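Local coordinates for ubiquitin-conjugating enzyme-like protein (Leishmania mexicana, PDB 6ZM3) that is a ubiquitin E2 variant-like protein that probably pairs with a partner conjugating enzyme to direct the building of ubiquitin chains, at residues R35-I49 with Y59-N71. Numbering follows the deposited sequence. Where two conformers were deposited one is given.
Sequences RDTADIFFHYWNGTI and YRILSLEIYCDEN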
loop_
_atom_site.group_PDB
_atom_site.type_symbol
_atom_site.label_atom_id
_atom_site.label_comp_id
_atom_site.label_asym_id
_atom_site.label_seq_id
_atom_site.Cartn_x
_atom_site.Cartn_y
_atom_site.Cartn_z
ATOM N N ARG B 35 9.476 11.618 1.093
ATOM C CA ARG B 35 8.294 11.343 0.291
ATOM C C ARG B 35 8.554 11.601 -1.192
ATOM O O ARG B 35 8.285 10.731 -2.031
ATOM C CB ARG B 35 7.081 12.146 0.759
ATOM C CG ARG B 35 5.823 11.784 -0.029
ATOM C CD ARG B 35 4.645 12.673 0.303
ATOM N NE ARG B 35 4.740 13.945 -0.365
ATOM C CZ ARG B 35 3.867 14.924 -0.209
ATOM N NH1 ARG B 35 2.863 14.766 0.637
ATOM N NH2 ARG B 35 4.015 16.051 -0.889
ATOM N N ASP B 36 9.029 12.823 -1.485
ATOM C CA ASP B 36 9.266 13.334 -2.826
ATOM C C ASP B 36 10.767 13.316 -3.065
ATOM O O ASP B 36 11.545 13.930 -2.333
ATOM C CB ASP B 36 8.727 14.760 -3.030
ATOM C CG ASP B 36 7.326 15.027 -2.479
ATOM O OD1 ASP B 36 6.436 14.186 -2.680
ATOM O OD2 ASP B 36 7.129 16.088 -1.838
ATOM N N THR B 37 11.131 12.654 -4.153
ATOM C CA THR B 37 12.503 12.380 -4.538
ATOM C C THR B 37 13.297 13.661 -4.833
ATOM O O THR B 37 14.524 13.652 -4.738
ATOM C CB THR B 37 12.497 11.303 -5.633
ATOM O OG1 THR B 37 13.797 10.723 -5.727
ATOM C CG2 THR B 37 12.000 11.796 -6.978
ATOM N N ALA B 38 12.616 14.772 -5.137
ATOM C CA ALA B 38 13.289 15.985 -5.579
ATOM C C ALA B 38 13.161 17.196 -4.640
ATOM O O ALA B 38 13.614 18.285 -5.006
ATOM C CB ALA B 38 12.797 16.350 -6.959
ATOM N N ASP B 39 12.540 17.061 -3.456
ATOM C CA ASP B 39 12.449 18.216 -2.561
ATOM C C ASP B 39 13.722 18.305 -1.714
ATOM O O ASP B 39 14.014 17.449 -0.886
ATOM C CB ASP B 39 11.178 18.236 -1.699
ATOM C CG ASP B 39 11.027 19.450 -0.781
ATOM O OD1 ASP B 39 11.629 20.516 -1.056
ATOM O OD2 ASP B 39 10.271 19.333 0.202
ATOM N N ILE B 40 14.499 19.348 -1.963
ATOM C CA ILE B 40 15.786 19.477 -1.293
ATOM C C ILE B 40 15.576 20.114 0.080
ATOM O O ILE B 40 16.529 20.346 0.802
ATOM C CB ILE B 40 16.800 20.242 -2.173
ATOM C CG1 ILE B 40 16.348 21.664 -2.490
ATOM C CG2 ILE B 40 17.101 19.444 -3.444
ATOM C CD1 ILE B 40 17.372 22.698 -2.145
ATOM N N PHE B 41 14.322 20.426 0.419
ATOM C CA PHE B 41 14.043 21.073 1.694
ATOM C C PHE B 41 13.280 20.119 2.600
ATOM O O PHE B 41 12.961 20.474 3.725
ATOM C CB PHE B 41 13.370 22.435 1.518
ATOM C CG PHE B 41 14.239 23.514 0.937
ATOM C CD1 PHE B 41 15.313 24.035 1.652
ATOM C CD2 PHE B 41 14.013 23.987 -0.341
ATOM C CE1 PHE B 41 16.139 24.998 1.094
ATOM C CE2 PHE B 41 14.827 24.962 -0.889
ATOM C CZ PHE B 41 15.893 25.469 -0.177
ATOM N N PHE B 42 13.048 18.890 2.113
ATOM C CA PHE B 42 12.614 17.743 2.894
ATOM C C PHE B 42 11.355 18.049 3.708
ATOM O O PHE B 42 11.299 17.710 4.878
ATOM C CB PHE B 42 13.750 17.270 3.817
ATOM C CG PHE B 42 15.114 17.285 3.172
ATOM C CD1 PHE B 42 15.397 16.481 2.071
ATOM C CD2 PHE B 42 16.130 18.083 3.674
ATOM C CE1 PHE B 42 16.658 16.475 1.497
ATOM C CE2 PHE B 42 17.400 18.069 3.109
ATOM C CZ PHE B 42 17.661 17.262 2.021
ATOM N N HIS B 43 10.321 18.614 3.069
ATOM C CA HIS B 43 9.112 18.973 3.789
ATOM C C HIS B 43 8.330 17.722 4.184
ATOM O O HIS B 43 7.915 17.578 5.329
ATOM C CB HIS B 43 8.271 19.942 2.945
ATOM C CG HIS B 43 8.857 21.303 2.829
ATOM N ND1 HIS B 43 8.726 22.253 3.823
ATOM C CD2 HIS B 43 9.540 21.888 1.828
ATOM C CE1 HIS B 43 9.300 23.369 3.434
ATOM N NE2 HIS B 43 9.803 23.154 2.211
ATOM N N TYR B 44 8.167 16.771 3.255
ATOM C CA TYR B 44 7.308 15.634 3.524
ATOM C C TYR B 44 8.077 14.322 3.579
ATOM O O TYR B 44 8.913 14.076 2.707
ATOM C CB TYR B 44 6.205 15.560 2.466
ATOM C CG TYR B 44 5.105 16.562 2.734
ATOM C CD1 TYR B 44 4.102 16.289 3.656
ATOM C CD2 TYR B 44 5.077 17.783 2.088
ATOM C CE1 TYR B 44 3.093 17.205 3.916
ATOM C CE2 TYR B 44 4.061 18.704 2.320
ATOM C CZ TYR B 44 3.070 18.416 3.239
ATOM O OH TYR B 44 2.082 19.324 3.513
ATOM N N TRP B 45 7.714 13.499 4.572
ATOM C CA TRP B 45 8.269 12.181 4.790
ATOM C C TRP B 45 7.151 11.151 4.849
ATOM O O TRP B 45 6.066 11.437 5.348
ATOM C CB TRP B 45 9.114 12.182 6.079
ATOM C CG TRP B 45 10.244 13.161 6.045
ATOM C CD1 TRP B 45 10.165 14.522 6.055
ATOM C CD2 TRP B 45 11.649 12.842 6.036
ATOM N NE1 TRP B 45 11.415 15.076 6.002
ATOM C CE2 TRP B 45 12.346 14.061 5.974
ATOM C CE3 TRP B 45 12.363 11.640 6.013
ATOM C CZ2 TRP B 45 13.743 14.128 5.983
ATOM C CZ3 TRP B 45 13.740 11.702 5.955
ATOM C CH2 TRP B 45 14.420 12.928 5.955
ATOM N N ASN B 46 7.432 9.961 4.335
ATOM C CA ASN B 46 6.541 8.827 4.427
ATOM C C ASN B 46 6.935 8.139 5.716
ATOM O O ASN B 46 8.119 8.066 5.993
ATOM C CB ASN B 46 6.761 7.823 3.294
ATOM C CG ASN B 46 6.393 8.311 1.911
ATOM O OD1 ASN B 46 5.661 9.273 1.759
ATOM N ND2 ASN B 46 6.891 7.639 0.887
ATOM N N GLY B 47 5.952 7.654 6.487
ATOM C CA GLY B 47 6.239 6.832 7.647
ATOM C C GLY B 47 5.513 5.494 7.563
ATOM O O GLY B 47 4.429 5.360 6.977
ATOM N N THR B 48 6.168 4.485 8.107
ATOM C CA THR B 48 5.591 3.176 8.273
ATOM C C THR B 48 5.711 2.789 9.736
ATOM O O THR B 48 6.809 2.905 10.293
ATOM C CB THR B 48 6.347 2.133 7.429
ATOM O OG1 THR B 48 6.279 2.591 6.077
ATOM C CG2 THR B 48 5.765 0.738 7.549
ATOM N N ILE B 49 4.622 2.209 10.278
ATOM C CA ILE B 49 4.647 1.426 11.509
ATOM C C ILE B 49 4.072 0.039 11.239
ATOM O O ILE B 49 2.986 -0.071 10.674
ATOM C CB ILE B 49 3.803 2.129 12.598
ATOM C CG1 ILE B 49 4.452 3.431 13.078
ATOM C CG2 ILE B 49 3.499 1.159 13.733
ATOM C CD1 ILE B 49 3.476 4.423 13.728
ATOM N N TYR B 59 1.000 -6.643 13.195
ATOM C CA TYR B 59 1.531 -6.933 11.865
ATOM C C TYR B 59 0.854 -6.104 10.769
ATOM O O TYR B 59 1.195 -6.263 9.596
ATOM C CB TYR B 59 1.603 -8.433 11.543
ATOM C CG TYR B 59 2.051 -9.337 12.666
ATOM C CD1 TYR B 59 3.271 -9.145 13.303
ATOM C CD2 TYR B 59 1.251 -10.387 13.101
ATOM C CE1 TYR B 59 3.679 -9.981 14.333
ATOM C CE2 TYR B 59 1.633 -11.215 14.144
ATOM C CZ TYR B 59 2.854 -11.008 14.762
ATOM O OH TYR B 59 3.235 -11.815 15.795
ATOM N N ARG B 60 -0.059 -5.198 11.139
ATOM C CA ARG B 60 -0.616 -4.310 10.134
ATOM C C ARG B 60 0.496 -3.388 9.634
ATOM O O ARG B 60 1.243 -2.803 10.435
ATOM C CB ARG B 60 -1.783 -3.453 10.639
ATOM C CG ARG B 60 -3.038 -4.250 11.000
ATOM C CD ARG B 60 -4.145 -3.432 11.620
ATOM N NE ARG B 60 -5.363 -4.231 11.782
ATOM C CZ ARG B 60 -6.583 -3.739 11.609
ATOM N NH1 ARG B 60 -6.744 -2.463 11.327
ATOM N NH2 ARG B 60 -7.642 -4.515 11.733
ATOM N N ILE B 61 0.540 -3.190 8.305
ATOM C CA ILE B 61 1.479 -2.233 7.719
ATOM C C ILE B 61 0.801 -0.873 7.673
ATOM O O ILE B 61 -0.038 -0.629 6.818
ATOM C CB ILE B 61 1.973 -2.719 6.328
ATOM C CG1 ILE B 61 2.744 -4.029 6.496
ATOM C CG2 ILE B 61 2.865 -1.671 5.669
ATOM C CD1 ILE B 61 2.895 -4.830 5.228
ATOM N N LEU B 62 1.065 -0.028 8.681
ATOM C CA LEU B 62 0.343 1.228 8.783
ATOM C C LEU B 62 1.177 2.356 8.173
ATOM O O LEU B 62 2.329 2.566 8.549
ATOM C CB LEU B 62 0.033 1.458 10.274
ATOM C CG LEU B 62 -0.692 0.317 10.995
ATOM C CD1 LEU B 62 -0.796 0.640 12.478
ATOM C CD2 LEU B 62 -2.101 0.076 10.433
ATOM N N SER B 63 0.551 3.181 7.319
ATOM C CA SER B 63 1.222 4.250 6.599
ATOM C C SER B 63 0.862 5.591 7.238
ATOM O O SER B 63 -0.291 5.803 7.629
ATOM C CB SER B 63 0.870 4.279 5.109
ATOM O OG SER B 63 1.431 3.142 4.413
ATOM N N LEU B 64 1.863 6.471 7.297
ATOM C CA LEU B 64 1.718 7.817 7.838
ATOM C C LEU B 64 2.346 8.837 6.900
ATOM O O LEU B 64 3.253 8.519 6.118
ATOM C CB LEU B 64 2.425 7.853 9.200
ATOM C CG LEU B 64 1.896 6.878 10.244
ATOM C CD1 LEU B 64 2.740 5.591 10.289
ATOM C CD2 LEU B 64 1.890 7.572 11.622
ATOM N N GLU B 65 1.904 10.090 7.004
ATOM C CA GLU B 65 2.578 11.179 6.341
ATOM C C GLU B 65 3.113 12.103 7.430
ATOM O O GLU B 65 2.421 12.291 8.448
ATOM C CB GLU B 65 1.579 11.971 5.510
ATOM C CG GLU B 65 2.220 13.097 4.725
ATOM C CD GLU B 65 1.351 13.514 3.548
ATOM O OE1 GLU B 65 1.576 12.996 2.404
ATOM O OE2 GLU B 65 0.444 14.332 3.784
ATOM N N ILE B 66 4.335 12.615 7.199
ATOM C CA ILE B 66 5.004 13.537 8.104
ATOM C C ILE B 66 5.325 14.830 7.366
ATOM O O ILE B 66 5.943 14.836 6.295
ATOM C CB ILE B 66 6.232 12.908 8.794
ATOM C CG1 ILE B 66 5.844 11.548 9.382
ATOM C CG2 ILE B 66 6.751 13.878 9.873
ATOM C CD1 ILE B 66 6.981 10.626 9.825
ATOM N N TYR B 67 4.908 15.940 7.977
ATOM C CA TYR B 67 5.219 17.262 7.481
ATOM C C TYR B 67 6.128 17.961 8.487
ATOM O O TYR B 67 5.734 18.109 9.633
ATOM C CB TYR B 67 3.928 18.064 7.361
ATOM C CG TYR B 67 4.065 19.477 6.859
ATOM C CD1 TYR B 67 4.918 19.795 5.815
ATOM C CD2 TYR B 67 3.307 20.502 7.409
ATOM C CE1 TYR B 67 5.033 21.079 5.328
ATOM C CE2 TYR B 67 3.412 21.801 6.932
ATOM C CZ TYR B 67 4.280 22.093 5.895
ATOM O OH TYR B 67 4.405 23.356 5.407
ATOM N N CYS B 68 7.340 18.335 8.057
ATOM C CA CYS B 68 8.224 19.190 8.848
ATOM C C CYS B 68 8.180 20.618 8.299
ATOM O O CYS B 68 8.743 20.920 7.248
ATOM C CB CYS B 68 9.650 18.630 8.895
ATOM S SG CYS B 68 9.786 16.911 9.429
ATOM N N ASP B 69 7.468 21.514 9.001
ATOM C CA ASP B 69 7.264 22.865 8.500
ATOM C C ASP B 69 8.475 23.749 8.813
ATOM O O ASP B 69 9.503 23.259 9.275
ATOM C CB ASP B 69 5.932 23.445 8.989
ATOM C CG ASP B 69 5.889 23.776 10.472
ATOM O OD1 ASP B 69 6.648 23.127 11.279
ATOM O OD2 ASP B 69 5.071 24.666 10.821
ATOM N N GLU B 70 8.337 25.051 8.536
ATOM C CA GLU B 70 9.364 26.064 8.774
ATOM C C GLU B 70 10.047 25.908 10.132
ATOM O O GLU B 70 11.232 26.221 10.248
ATOM C CB GLU B 70 8.792 27.473 8.943
ATOM C CG GLU B 70 8.265 28.118 7.689
ATOM C CD GLU B 70 6.750 28.237 7.737
ATOM O OE1 GLU B 70 6.221 28.781 8.731
ATOM O OE2 GLU B 70 6.107 27.796 6.786
ATOM N N ASN B 71 9.290 25.504 11.164
ATOM C CA ASN B 71 9.785 25.625 12.526
ATOM C C ASN B 71 10.265 24.286 13.082
ATOM O O ASN B 71 10.724 24.255 14.212
ATOM C CB ASN B 71 8.826 26.415 13.434
ATOM C CG ASN B 71 8.585 27.842 12.976
ATOM O OD1 ASN B 71 7.478 28.353 13.072
ATOM N ND2 ASN B 71 9.610 28.515 12.487
HETATM O O HOH W 1 4.120 2.947 4.233
#
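Tyr44 and Tyr67 stack across the middle strands of the antiparallel sheet of the UBC fold, where strands 44-50 and 61-67 form a beta hairpin. The rings make an offset stack, with centroids 4.7 Å apart and planes at 17°. Tyr67 CD1 lies over one face of Tyr44, toward the rim, 3.5 Å from Tyr44 CZ. Arg35 covers the opposite face, with its NH1 over the rim of the ring, so Tyr44 is sandwiched between a guanidinium and a ring.

The Arg35 chain runs out with CG anti to the backbone N (chi1 -176°) and bends at chi3. This brings Arg35 NH1 to Glu65 OE1 at 2.8 Å, in a salt bridge. The oxygen lies in the guanidinium plane, but NH1 approaches it from well above the carboxylate plane. Arg35 NE and NH2 also bind Asp36 OD1 and OD2, one to each oxygen, while Glu65 OE2 pairs with Arg80. These bonds probably limit rotation of the guanidinium over Tyr44. Arg35 and Asn46 also pack against the chain of another protein, consistent with a partner docking beside this part of the sheet.

Trp45, Ile49, Leu62, Leu64 and Ile66 form the apolar face opposite Tyr44, which packs toward helices 9-22 and 113-125. Trp45 CB meets Ile66 CB at 4.0 Å, and Ile49 CD1 meets Leu64 CD1 at 3.7 Å. Cys68 SG sits obliquely to the five-membered ring of Trp45.

Farther along the face that carries Tyr44, one water joins Thr48 OG1 to Ser63 OG, donating to Ser63 OG at 2.7 Å.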